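Valine-pyruvate aminotransferase (Salmonella typhimurium, PDB 3G7Q) catalyses the pyridoxal-phosphate-dependent transfer of the amino group of valine to pyruvate, a reaction that yields alanine and 3-methyl-2-oxobutanoate. Local coordinates at residues A42-M47 with E304-P309; G194-D199 with K335-I340; V224-I229 with L244-S249. All coordinates share one frame; numbering follows the deposited sequence. Where two conformers were deposited one is given.

Interaction 1: residues A42-M47 with E304-P309; sequences AHIPAM and ETVIKP. With EDO (1,2-ethanediol), chain E.
Met47, present as selenomethionine, crosses over Val306, with its SE atom 3.7 Å from Val306 CG1. Bends at both chi2 (-59°) and chi3 (-61°) turn the end of its chain aside from Val306. The selenium also reaches Ile307, 4.0 Å from CG1, and the terminal CE lies at the same distance from Ile307 CD1; the two side chains cross at about a right angle. Val306 is the shared partner. Its CG1, turned anti to the backbone N (chi1 174°), meets Ala46 CB at 4.0 Å and Ile44 CG2 at 4.2 Å. The other branch of Ile44 goes past it, ending with CD1 4.0 Å from Ile307 CA. Ile44 occupies the N-cap position of helix 45-61, so this is the start of one helix lying against helix 299-325, which by its place in the chain probably corresponds to the long interdomain helix of class I aminotransferases. That helix is irregular here: it makes a wider pi-type turn at 304-307 and a kink at Pro309, whose nitrogen makes no bond to the preceding turn. No hydrogen bond crosses the contact. Phe310 and Tyr311 of the same helix also touch Ile44, while Leu302 touches Met47. Lys308 CB points away from 42-47, and in one of two conformers its NZ donates to O1 of a 1,2-ethanediol, probably from the crystallisation liquor, at 2.7 Å.

Interaction 2: residues G194-D199 with K335-I340; sequences GNVITD and KPEGAI
Glu337 and the 194-196 backbone are joined by two direct hydrogen bonds. In the first, Val196 N donates to Glu337 OE1 at 2.9 Å with an N-H...O angle of 155°; the donor stands above the carboxylate plane, 38° out of it. In the second, Glu337 N donates to Gly194 O, also at 2.9 Å but more bent, at 131°. The same glutamate thus uses its backbone at one end and its acid at the other, the chain between them extended beyond CG. Asn195 OD1 lies 3.3 Å from Glu337 OE1, two acceptors side by side, and a shared cation accounts for the approach: Lys167 forms a salt bridge with OE1 and hydrogen-bonds to Asn195 OD1 and Val196 O. Its charge would be expected to stabilise the ionised carboxylate. The second carboxylate oxygen is linked to the backbone through a water, 2.7 Å from Glu337 OE2 and 2.9 Å from Val196 O.

Outside this polar group the packing is close. Val196 CG2 rests 3.5 Å from Glu337 CB. Gly194, with positive phi, brings its CA to 3.1 Å from Gly338 O, an approach that depends on its having no side chain. Gly194 closes the N-P-T-G sequence that is a familiar mark of this aminotransferase family, and Thr193 OG1 accepts from Asn195 N. Pro336, the centre of an inverse gamma turn, points away from 194-199 and packs on Val315 and Ile319 of helix 299-325. Lys335 pairs by backbone with Phe166 of strand 165-169. The turn between strands 332-334 and 341-345 lies against the loop that leads from strand 181-187 into helix 199-211.

Interaction 3: residues V224-I229 with L244-S249; sequences VPFPGI and LCMSLS
At the C-terminal end of strand 242-247, in the seven-stranded sheet of the large domain, Met246 meets the proline-rich loop that follows strand 216-219. This loop has two cis peptide bonds, before Pro225 and before Pro227, with Phe226 held between them. Met246, present as selenomethionine, places its methyl CE almost over the middle of the Phe226 ring, 3.7 Å from the centroid and only 10° off the ring normal: a CH-pi contact. Met246 SE takes an oblique Met-aromatic position, 4.7 Å from the centroid of the Phe226 ring and 37° off the normal. A bend at chi3 (84°) in an otherwise extended chain turns the methyl onto the ring face. Met246 CE lies 3.4 Å from Pro225 CD, tighter than usual for two carbons, and 3.2 Å from Phe226 O. The side chains of Pro225 and Phe226 both cross Met246 at about a right angle, and the methyl meets Pro225 CD, the face of the Phe226 ring and the Phe226 carbonyl oxygen.

The ring edge has a different neighbour: Ser247 O lies near the ring plane, 3.7 Å from Phe226 CE1. A water joins the backbones, accepting from Ser247 N at 3.0 Å and lying 2.9 Å from Phe226 O. Beyond the strand end, Ser247 OG accepts from Ser249 N at 3.2 Å, an ST turn. Ile260 of strand 259-262 touches both Phe226 and Met246, while Met290 of helix 285-295 adds to the packing round the ring. In class I aminotransferases the loop after the corresponding strand carries the lysine that binds pyridoxal phosphate. The mixed sheet here, in which 259-262 alone runs antiparallel to its neighbours, is the large-domain sheet of fold type I enzymes.

In the fold
From the N terminus, residues 42-47 come first and wait until 304-309 for their partner, so interaction 1 closes a long loop that spans the large domain. Residues 194-199 begin interaction 2 inside that loop but find 335-340 beyond its end; the two contacts therefore cross. Interaction 3, between 224-229 and 244-249, is local and lies within both loops. Space follows this order: Ile307 of interaction 1 packs on Pro227 and Ile229, while Ile229 O probably accepts a hydrogen bond from Ala339 N of interaction 2, at 2.8 Å. The 224-229 loop thus connects the large-domain sheet, helix 299-325 and the turn before strand 341-345, whereas interactions 1 and 2 do not touch.

Interaction 1: residues A42-M47 with E304-P309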
ATOM      1  N   ALA A  42       8.383  16.176 -12.713  1.00 34.26           N
ATOM      2  CA  ALA A  42       9.177  16.238 -13.916  1.00 36.07           C
ATOM      3  C   ALA A  42      10.253  15.177 -13.952  1.00 35.23           C
ATOM      4  O   ALA A  42      10.574  14.571 -12.938  1.00 34.83           O
ATOM      5  CB  ALA A  42       9.829  17.635 -13.995  1.00 35.75           C
ATOM      6  N   HIS A  43      10.771  14.911 -15.149  1.00 35.67           N
ATOM      7  CA  HIS A  43      11.948  14.067 -15.312  1.00 37.16           C
ATOM      8  C   HIS A  43      13.128  15.006 -15.528  1.00 38.08           C
ATOM      9  O   HIS A  43      13.407  15.410 -16.650  1.00 38.72           O
ATOM     10  CB  HIS A  43      11.798  13.123 -16.489  1.00 40.17           C
ATOM     11  CG  HIS A  43      10.674  12.170 -16.321  1.00 44.11           C
ATOM     12  ND1 HIS A  43      10.783  11.036 -15.548  1.00 51.30           N
ATOM     13  CD2 HIS A  43       9.407  12.194 -16.793  1.00 54.72           C
ATOM     14  CE1 HIS A  43       9.632  10.388 -15.574  1.00 48.07           C
ATOM     15  NE2 HIS A  43       8.781  11.068 -16.321  1.00 54.53           N
ATOM     16  N   ILE A  44      13.824  15.338 -14.448  1.00 33.30           N
ATOM     17  CA  ILE A  44      14.916  16.285 -14.510  1.00 31.74           C
ATOM     18  C   ILE A  44      16.125  15.522 -14.964  1.00 33.91           C
ATOM     19  O   ILE A  44      16.529  14.541 -14.301  1.00 31.94           O
ATOM     20  CB  ILE A  44      15.150  16.980 -13.149  1.00 30.71           C
ATOM     21  CG1 ILE A  44      13.865  17.690 -12.691  1.00 32.97           C
ATOM     22  CG2 ILE A  44      16.361  17.903 -13.233  1.00 29.53           C
ATOM     23  CD1 ILE A  44      13.936  18.341 -11.277  1.00 30.64           C
ATOM     24  N   PRO A  45      16.718  15.926 -16.108  1.00 35.45           N
ATOM     25  CA  PRO A  45      17.882  15.154 -16.609  1.00 35.00           C
ATOM     26  C   PRO A  45      18.970  14.850 -15.589  1.00 36.12           C
ATOM     27  O   PRO A  45      19.415  13.704 -15.516  1.00 32.59           O
ATOM     28  CB  PRO A  45      18.404  16.031 -17.752  1.00 37.58           C
ATOM     29  CG  PRO A  45      17.185  16.710 -18.255  1.00 35.47           C
ATOM     30  CD  PRO A  45      16.370  17.024 -17.031  1.00 37.26           C
ATOM     31  N   ALA A  46      19.368  15.844 -14.782  1.00 32.83           N
ATOM     32  CA  ALA A  46      20.391  15.645 -13.770  1.00 32.37           C
ATOM     33  C   ALA A  46      19.958  14.628 -12.717  1.00 31.50           C
ATOM     34  O   ALA A  46      20.796  13.853 -12.201  1.00 30.79           O
ATOM     35  CB  ALA A  46      20.781  16.996 -13.104  1.00 34.47           C
HETATM   36  N   MSE A  47      18.669  14.613 -12.395  1.00 32.14           N
HETATM   37  CA  MSE A  47      18.133  13.642 -11.413  1.00 31.30           C
HETATM   38  C   MSE A  47      18.078  12.244 -12.010  1.00 33.12           C
HETATM   39  O   MSE A  47      18.409  11.270 -11.325  1.00 33.50           O
HETATM   40  CB  MSE A  47      16.768  14.071 -10.873  1.00 31.97           C
HETATM   41  CG  MSE A  47      16.812  15.359 -10.063  1.00 32.03           C
HETATM   42 SE   MSE A  47      17.970  15.302  -8.503  0.75 29.19          SE
HETATM   43  CE  MSE A  47      17.082  13.862  -7.547  1.00 31.94           C
ATOM     44  N   GLU A 304      17.815  21.156  -2.793  0.70 33.84           N
ATOM     45  CA  GLU A 304      18.059  22.601  -2.858  0.70 34.18           C
ATOM     46  C   GLU A 304      18.761  23.080  -4.123  0.70 34.09           C
ATOM     47  O   GLU A 304      18.446  24.174  -4.614  0.70 34.36           O
ATOM     48  CB  GLU A 304      18.853  23.086  -1.613  0.70 36.52           C
ATOM     49  CG  GLU A 304      19.139  24.626  -1.520  0.70 39.89           C
ATOM     50  CD  GLU A 304      17.904  25.556  -1.237  0.70 44.00           C
ATOM     51  OE1 GLU A 304      16.937  25.142  -0.577  0.70 53.09           O
ATOM     52  OE2 GLU A 304      17.914  26.733  -1.664  0.70 41.17           O
ATOM     53  N   THR A 305      19.677  22.281  -4.673  1.00 31.90           N
ATOM     54  CA  THR A 305      20.494  22.757  -5.802  1.00 32.92           C
ATOM     55  C   THR A 305      20.135  22.246  -7.184  1.00 33.96           C
ATOM     56  O   THR A 305      20.601  22.791  -8.178  1.00 32.12           O
ATOM     57  CB  THR A 305      21.973  22.423  -5.527  1.00 35.00           C
ATOM     58  OG1 THR A 305      22.183  21.024  -5.631  1.00 34.58           O
ATOM     59  CG2 THR A 305      22.374  22.897  -4.120  1.00 36.98           C
ATOM     60  N   VAL A 306      19.298  21.229  -7.260  1.00 32.46           N
ATOM     61  CA  VAL A 306      18.923  20.669  -8.560  1.00 31.05           C
ATOM     62  C   VAL A 306      17.410  20.742  -8.774  1.00 30.91           C
ATOM     63  O   VAL A 306      16.928  21.315  -9.756  1.00 30.75           O
ATOM     64  CB  VAL A 306      19.403  19.211  -8.693  1.00 30.97           C
ATOM     65  CG1 VAL A 306      18.884  18.576 -10.002  1.00 28.84           C
ATOM     66  CG2 VAL A 306      20.935  19.137  -8.616  1.00 30.86           C
ATOM     67  N   ILE A 307      16.669  20.188  -7.825  1.00 29.98           N
ATOM     68  CA  ILE A 307      15.217  20.150  -7.925  1.00 30.17           C
ATOM     69  C   ILE A 307      14.567  21.535  -7.835  1.00 30.03           C
ATOM     70  O   ILE A 307      13.875  21.947  -8.769  1.00 31.00           O
ATOM     71  CB  ILE A 307      14.627  19.206  -6.860  1.00 29.23           C
ATOM     72  CG1 ILE A 307      15.084  17.756  -7.122  1.00 31.31           C
ATOM     73  CG2 ILE A 307      13.098  19.289  -6.848  1.00 31.66           C
ATOM     74  CD1 ILE A 307      14.691  16.762  -6.040  1.00 30.58           C
ATOM     75  N   LYS A 308      14.773  22.250  -6.737  0.80 30.02           N
ATOM     76  CA  LYS A 308      14.118  23.543  -6.594  0.80 30.95           C
ATOM     77  C   LYS A 308      14.384  24.493  -7.787  0.80 30.44           C
ATOM     78  O   LYS A 308      13.451  25.062  -8.337  0.80 32.61           O
ATOM     79  CB  LYS A 308      14.536  24.212  -5.277  0.80 31.88           C
ATOM     80  CG  LYS A 308      13.940  25.595  -5.089  0.80 34.65           C
ATOM     81  CD  LYS A 308      14.318  26.169  -3.738  0.80 37.40           C
ATOM     82  CE  LYS A 308      14.110  27.669  -3.701  0.80 42.12           C
ATOM     83  NZ  LYS A 308      14.418  28.255  -2.352  0.80 39.65           N
ATOM     84  N   PRO A 309      15.650  24.681  -8.183  1.00 31.04           N
ATOM     85  CA  PRO A 309      15.865  25.619  -9.309  1.00 32.51           C
ATOM     86  C   PRO A 309      15.230  25.209 -10.632  1.00 33.23           C
ATOM     87  O   PRO A 309      14.856  26.073 -11.434  1.00 32.03           O
ATOM     88  CB  PRO A 309      17.386  25.681  -9.455  1.00 33.53           C
ATOM     89  CG  PRO A 309      17.930  24.977  -8.319  1.00 37.62           C
ATOM     90  CD  PRO A 309      16.925  24.151  -7.672  1.00 33.03           C
TER
HETATM   91  C1  EDO E 420      13.176  31.408  -4.037  1.00 42.31           C
HETATM   92  O1  EDO E 420      13.069  30.528  -2.871  1.00 37.15           O
HETATM   93  C2  EDO E 420      13.209  30.646  -5.375  1.00 42.87           C
HETATM   94  O2  EDO E 420      14.583  30.597  -5.861  1.00 43.04           O

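Interaction 2: residues G194-D199 with K335-I340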
ATOM      1  N   GLY A 194      -0.448  25.805  -5.073  1.00 30.08           N
ATOM      2  CA  GLY A 194       0.917  26.222  -4.861  1.00 31.46           C
ATOM      3  C   GLY A 194       1.004  27.179  -3.662  1.00 30.78           C
ATOM      4  O   GLY A 194       2.054  27.821  -3.438  1.00 31.51           O
ATOM      5  N   ASN A 195      -0.075  27.319  -2.894  1.00 30.53           N
ATOM      6  CA  ASN A 195      -0.049  28.211  -1.759  1.00 28.25           C
ATOM      7  C   ASN A 195       0.886  27.728  -0.654  1.00 30.19           C
ATOM      8  O   ASN A 195       0.995  26.528  -0.411  1.00 30.18           O
ATOM      9  CB  ASN A 195      -1.430  28.334  -1.146  1.00 29.32           C
ATOM     10  CG  ASN A 195      -1.502  29.436  -0.092  1.00 27.97           C
ATOM     11  OD1 ASN A 195      -1.035  30.561  -0.326  1.00 29.38           O
ATOM     12  ND2 ASN A 195      -2.071  29.110   1.080  1.00 30.56           N
ATOM     13  N   VAL A 196       1.500  28.685   0.024  1.00 30.29           N
ATOM     14  CA  VAL A 196       2.292  28.401   1.212  1.00 29.78           C
ATOM     15  C   VAL A 196       1.666  29.178   2.369  1.00 29.20           C
ATOM     16  O   VAL A 196       1.792  30.410   2.465  1.00 29.36           O
ATOM     17  CB  VAL A 196       3.789  28.711   1.010  1.00 29.30           C
ATOM     18  CG1 VAL A 196       4.536  28.703   2.359  1.00 29.65           C
ATOM     19  CG2 VAL A 196       4.389  27.693   0.045  1.00 29.95           C
ATOM     20  N   ILE A 197       0.913  28.477   3.195  0.70 27.89           N
ATOM     21  CA  ILE A 197       0.308  29.097   4.355  0.70 27.32           C
ATOM     22  C   ILE A 197       1.392  29.870   5.146  0.70 28.64           C
ATOM     23  O   ILE A 197       2.503  29.371   5.325  0.70 29.66           O
ATOM     24  CB  ILE A 197      -0.418  28.006   5.182  0.70 29.08           C
ATOM     25  CG1 ILE A 197      -1.138  28.621   6.371  0.70 29.13           C
ATOM     26  CG2 ILE A 197       0.568  26.866   5.587  0.70 27.83           C
ATOM     27  CD1 ILE A 197      -1.908  27.598   7.184  0.70 33.45           C
ATOM     28  N   THR A 198       1.078  31.084   5.595  1.00 29.18           N
ATOM     29  CA  THR A 198       2.072  31.962   6.227  1.00 29.46           C
ATOM     30  C   THR A 198       2.492  31.449   7.600  1.00 28.57           C
ATOM     31  O   THR A 198       1.767  30.676   8.250  1.00 29.43           O
ATOM     32  CB  THR A 198       1.602  33.414   6.350  1.00 28.02           C
ATOM     33  OG1 THR A 198       0.601  33.537   7.381  1.00 30.89           O
ATOM     34  CG2 THR A 198       1.091  33.963   4.983  1.00 29.21           C
ATOM     35  N   ASP A 199       3.686  31.847   8.045  1.00 30.94           N
ATOM     36  CA  ASP A 199       4.115  31.470   9.384  1.00 28.94           C
ATOM     37  C   ASP A 199       3.066  31.857  10.439  1.00 29.17           C
ATOM     38  O   ASP A 199       2.761  31.053  11.312  1.00 29.21           O
ATOM     39  CB  ASP A 199       5.451  32.114   9.766  1.00 31.03           C
ATOM     40  CG  ASP A 199       6.588  31.674   8.882  1.00 32.07           C
ATOM     41  OD1 ASP A 199       6.541  30.551   8.357  1.00 29.93           O
ATOM     42  OD2 ASP A 199       7.516  32.469   8.725  1.00 33.10           O
ATOM     43  N   LYS A 335      -0.531  32.858  -6.645  1.00 29.62           N
ATOM     44  CA  LYS A 335       0.931  33.007  -6.487  1.00 30.05           C
ATOM     45  C   LYS A 335       1.577  31.627  -6.342  1.00 30.58           C
ATOM     46  O   LYS A 335       1.195  30.848  -5.507  1.00 28.03           O
ATOM     47  CB  LYS A 335       1.249  33.884  -5.286  1.00 31.37           C
ATOM     48  CG  LYS A 335       2.745  34.132  -5.190  1.00 36.12           C
ATOM     49  CD  LYS A 335       3.050  34.985  -3.995  1.00 40.15           C
ATOM     50  CE  LYS A 335       4.526  35.389  -4.059  1.00 46.88           C
ATOM     51  NZ  LYS A 335       4.837  36.287  -2.922  1.00 48.63           N
ATOM     52  N   PRO A 336       2.523  31.290  -7.223  1.00 31.49           N
ATOM     53  CA  PRO A 336       3.100  29.955  -7.186  1.00 32.93           C
ATOM     54  C   PRO A 336       4.208  29.881  -6.138  1.00 32.47           C
ATOM     55  O   PRO A 336       5.366  30.148  -6.429  1.00 34.25           O
ATOM     56  CB  PRO A 336       3.639  29.787  -8.619  1.00 35.00           C
ATOM     57  CG  PRO A 336       3.965  31.046  -9.032  1.00 36.66           C
ATOM     58  CD  PRO A 336       3.034  32.060  -8.368  1.00 36.34           C
ATOM     59  N   GLU A 337       3.839  29.531  -4.915  1.00 30.95           N
ATOM     60  CA  GLU A 337       4.816  29.520  -3.805  1.00 29.91           C
ATOM     61  C   GLU A 337       5.520  28.175  -3.612  1.00 30.55           C
ATOM     62  O   GLU A 337       6.520  28.095  -2.876  1.00 31.01           O
ATOM     63  CB  GLU A 337       4.142  30.011  -2.513  1.00 28.71           C
ATOM     64  CG  GLU A 337       3.653  31.451  -2.608  1.00 29.29           C
ATOM     65  CD  GLU A 337       3.084  31.954  -1.326  1.00 31.10           C
ATOM     66  OE1 GLU A 337       2.089  31.398  -0.844  1.00 31.00           O
ATOM     67  OE2 GLU A 337       3.645  32.924  -0.783  1.00 32.49           O
ATOM     68  N   GLY A 338       5.069  27.141  -4.310  1.00 31.06           N
ATOM     69  CA  GLY A 338       5.672  25.841  -4.269  1.00 31.27           C
ATOM     70  C   GLY A 338       4.821  24.856  -5.021  1.00 31.96           C
ATOM     71  O   GLY A 338       3.799  25.224  -5.629  1.00 30.46           O
ATOM     72  N   ALA A 339       5.228  23.592  -4.964  1.00 30.41           N
ATOM     73  CA  ALA A 339       4.605  22.509  -5.668  1.00 29.52           C
ATOM     74  C   ALA A 339       4.711  22.671  -7.210  1.00 29.65           C
ATOM     75  O   ALA A 339       5.489  23.503  -7.713  1.00 29.82           O
ATOM     76  CB  ALA A 339       3.128  22.225  -5.188  1.00 30.20           C
ATOM     77  N   ILE A 340       3.967  21.842  -7.910  1.00 30.23           N
ATOM     78  CA  ILE A 340       4.161  21.649  -9.359  1.00 29.99           C
ATOM     79  C   ILE A 340       2.952  22.040 -10.215  1.00 29.78           C
ATOM     80  O   ILE A 340       2.848  21.636 -11.393  1.00 30.13           O
ATOM     81  CB  ILE A 340       4.556  20.152  -9.637  1.00 29.61           C
ATOM     82  CG1 ILE A 340       3.437  19.161  -9.242  1.00 30.60           C
ATOM     83  CG2 ILE A 340       5.921  19.823  -8.937  1.00 30.99           C
ATOM     84  CD1 ILE A 340       3.698  17.668  -9.666  1.00 32.42           C
TER
HETATM   85  O   HOH W   1       3.457  32.671   1.861  1.00 33.61           O

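Interaction 3: residues V224-I229 with L244-S249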
ATOM      1  N   VAL A 224      10.314  21.304   2.508  1.00 36.23           N
ATOM      2  CA  VAL A 224      11.654  21.159   3.045  1.00 34.99           C
ATOM      3  C   VAL A 224      11.632  20.123   4.144  1.00 32.64           C
ATOM      4  O   VAL A 224      10.689  20.089   4.910  1.00 33.68           O
ATOM      5  CB  VAL A 224      12.084  22.558   3.599  1.00 39.28           C
ATOM      6  CG1 VAL A 224      13.097  22.453   4.674  1.00 40.95           C
ATOM      7  CG2 VAL A 224      12.513  23.459   2.440  1.00 38.32           C
ATOM      8  N   PRO A 225      12.715  19.353   4.316  1.00 31.78           N
ATOM      9  CA  PRO A 225      13.996  19.347   3.634  1.00 33.45           C
ATOM     10  C   PRO A 225      14.041  18.632   2.279  1.00 32.84           C
ATOM     11  O   PRO A 225      15.003  18.821   1.560  1.00 34.26           O
ATOM     12  CB  PRO A 225      14.923  18.644   4.648  1.00 35.19           C
ATOM     13  CG  PRO A 225      14.023  17.778   5.406  1.00 35.83           C
ATOM     14  CD  PRO A 225      12.727  18.472   5.494  1.00 31.91           C
ATOM     15  N   PHE A 226      13.031  17.820   1.955  1.00 31.94           N
ATOM     16  CA  PHE A 226      12.943  17.166   0.643  1.00 31.27           C
ATOM     17  C   PHE A 226      11.472  17.004   0.289  1.00 31.65           C
ATOM     18  O   PHE A 226      10.679  16.660   1.148  1.00 33.07           O
ATOM     19  CB  PHE A 226      13.662  15.811   0.620  1.00 33.19           C
ATOM     20  CG  PHE A 226      13.142  14.830   1.615  1.00 32.93           C
ATOM     21  CD1 PHE A 226      12.105  13.982   1.290  1.00 33.04           C
ATOM     22  CD2 PHE A 226      13.693  14.766   2.885  1.00 36.42           C
ATOM     23  CE1 PHE A 226      11.604  13.090   2.229  1.00 34.40           C
ATOM     24  CE2 PHE A 226      13.210  13.880   3.800  1.00 36.32           C
ATOM     25  CZ  PHE A 226      12.173  13.052   3.477  1.00 33.67           C
ATOM     26  N   PRO A 227      11.103  17.192  -0.986  1.00 30.72           N
ATOM     27  CA  PRO A 227      11.947  17.503  -2.147  1.00 31.89           C
ATOM     28  C   PRO A 227      12.326  18.960  -2.349  1.00 32.39           C
ATOM     29  O   PRO A 227      13.087  19.274  -3.267  1.00 34.44           O
ATOM     30  CB  PRO A 227      11.088  17.006  -3.305  1.00 32.60           C
ATOM     31  CG  PRO A 227       9.710  17.346  -2.860  1.00 35.21           C
ATOM     32  CD  PRO A 227       9.693  17.017  -1.385  1.00 32.78           C
ATOM     33  N   GLY A 228      11.843  19.851  -1.500  1.00 31.77           N
ATOM     34  CA  GLY A 228      12.257  21.250  -1.572  1.00 33.55           C
ATOM     35  C   GLY A 228      11.694  22.055  -2.723  1.00 33.01           C
ATOM     36  O   GLY A 228      12.284  23.036  -3.130  1.00 34.30           O
ATOM     37  N   ILE A 229      10.532  21.659  -3.217  1.00 33.17           N
ATOM     38  CA  ILE A 229       9.857  22.390  -4.305  1.00 32.17           C
ATOM     39  C   ILE A 229       9.015  23.513  -3.677  1.00 30.98           C
ATOM     40  O   ILE A 229       7.756  23.465  -3.661  1.00 30.80           O
ATOM     41  CB  ILE A 229       9.023  21.451  -5.191  1.00 32.81           C
ATOM     42  CG1 ILE A 229       9.840  20.233  -5.679  1.00 31.04           C
ATOM     43  CG2 ILE A 229       8.470  22.261  -6.435  1.00 31.46           C
ATOM     44  CD1 ILE A 229       9.076  19.112  -6.309  1.00 32.83           C
ATOM     45  N   LEU A 244       3.295  15.278  10.685  0.50 32.22           N
ATOM     46  CA  LEU A 244       3.918  15.759   9.456  0.50 31.61           C
ATOM     47  C   LEU A 244       4.071  14.626   8.447  0.50 34.01           C
ATOM     48  O   LEU A 244       4.739  13.641   8.759  0.50 34.19           O
ATOM     49  CB  LEU A 244       5.272  16.357   9.841  0.50 34.57           C
ATOM     50  CG  LEU A 244       6.245  16.944   8.825  0.50 34.07           C
ATOM     51  CD1 LEU A 244       5.536  17.954   7.976  0.50 37.59           C
ATOM     52  CD2 LEU A 244       7.427  17.569   9.595  0.50 31.14           C
ATOM     53  N   CYS A 245       3.491  14.775   7.246  1.00 33.97           N
ATOM     54  CA  CYS A 245       3.546  13.737   6.216  1.00 35.55           C
ATOM     55  C   CYS A 245       4.534  14.155   5.144  1.00 37.80           C
ATOM     56  O   CYS A 245       4.446  15.269   4.622  1.00 37.26           O
ATOM     57  CB  CYS A 245       2.184  13.505   5.591  1.00 38.02           C
ATOM     58  SG  CYS A 245       0.963  12.996   6.843  1.00 44.42           S
HETATM   59  N   MSE A 246       5.471  13.263   4.835  1.00 35.30           N
HETATM   60  CA  MSE A 246       6.479  13.493   3.814  1.00 34.34           C
HETATM   61  C   MSE A 246       6.431  12.333   2.836  1.00 35.21           C
HETATM   62  O   MSE A 246       5.799  11.311   3.092  1.00 34.71           O
HETATM   63  CB  MSE A 246       7.866  13.662   4.448  1.00 35.65           C
HETATM   64  CG  MSE A 246       7.940  14.846   5.435  1.00 38.87           C
HETATM   65 SE   MSE A 246       9.744  15.020   6.121  0.75 45.32          SE
HETATM   66  CE  MSE A 246      10.385  16.242   4.321  1.00 40.88           C
ATOM     67  N   SER A 247       7.122  12.472   1.719  1.00 35.52           N
ATOM     68  CA  SER A 247       7.074  11.443   0.699  1.00 38.38           C
ATOM     69  C   SER A 247       8.311  11.492  -0.152  1.00 36.43           C
ATOM     70  O   SER A 247       8.950  12.516  -0.260  1.00 36.06           O
ATOM     71  CB  SER A 247       5.841  11.687  -0.190  1.00 40.39           C
ATOM     72  OG  SER A 247       5.772  10.735  -1.255  1.00 50.14           O
ATOM     73  N   LEU A 248       8.653  10.363  -0.744  1.00 35.06           N
ATOM     74  CA  LEU A 248       9.778  10.281  -1.665  1.00 37.18           C
ATOM     75  C   LEU A 248       9.379  10.560  -3.118  1.00 35.73           C
ATOM     76  O   LEU A 248      10.215  10.913  -3.926  1.00 36.44           O
ATOM     77  CB  LEU A 248      10.337   8.867  -1.565  1.00 39.46           C
ATOM     78  CG  LEU A 248      11.664   8.490  -2.177  1.00 44.31           C
ATOM     79  CD1 LEU A 248      12.791   9.414  -1.755  1.00 47.44           C
ATOM     80  CD2 LEU A 248      11.942   7.027  -1.736  1.00 41.72           C
ATOM     81  N   SER A 249       8.103  10.457  -3.448  1.00 36.83           N
ATOM     82  CA  SER A 249       7.691  10.497  -4.858  1.00 38.04           C
ATOM     83  C   SER A 249       8.020  11.777  -5.605  1.00 36.84           C
ATOM     84  O   SER A 249       8.482  11.724  -6.755  1.00 35.03           O
ATOM     85  CB  SER A 249       6.193  10.202  -4.995  1.00 40.42           C
ATOM     86  OG  SER A 249       5.426  11.277  -4.540  1.00 50.86           O
TER
HETATM   87  O   HOH W   2       8.197  15.215   1.496  1.00 31.56           O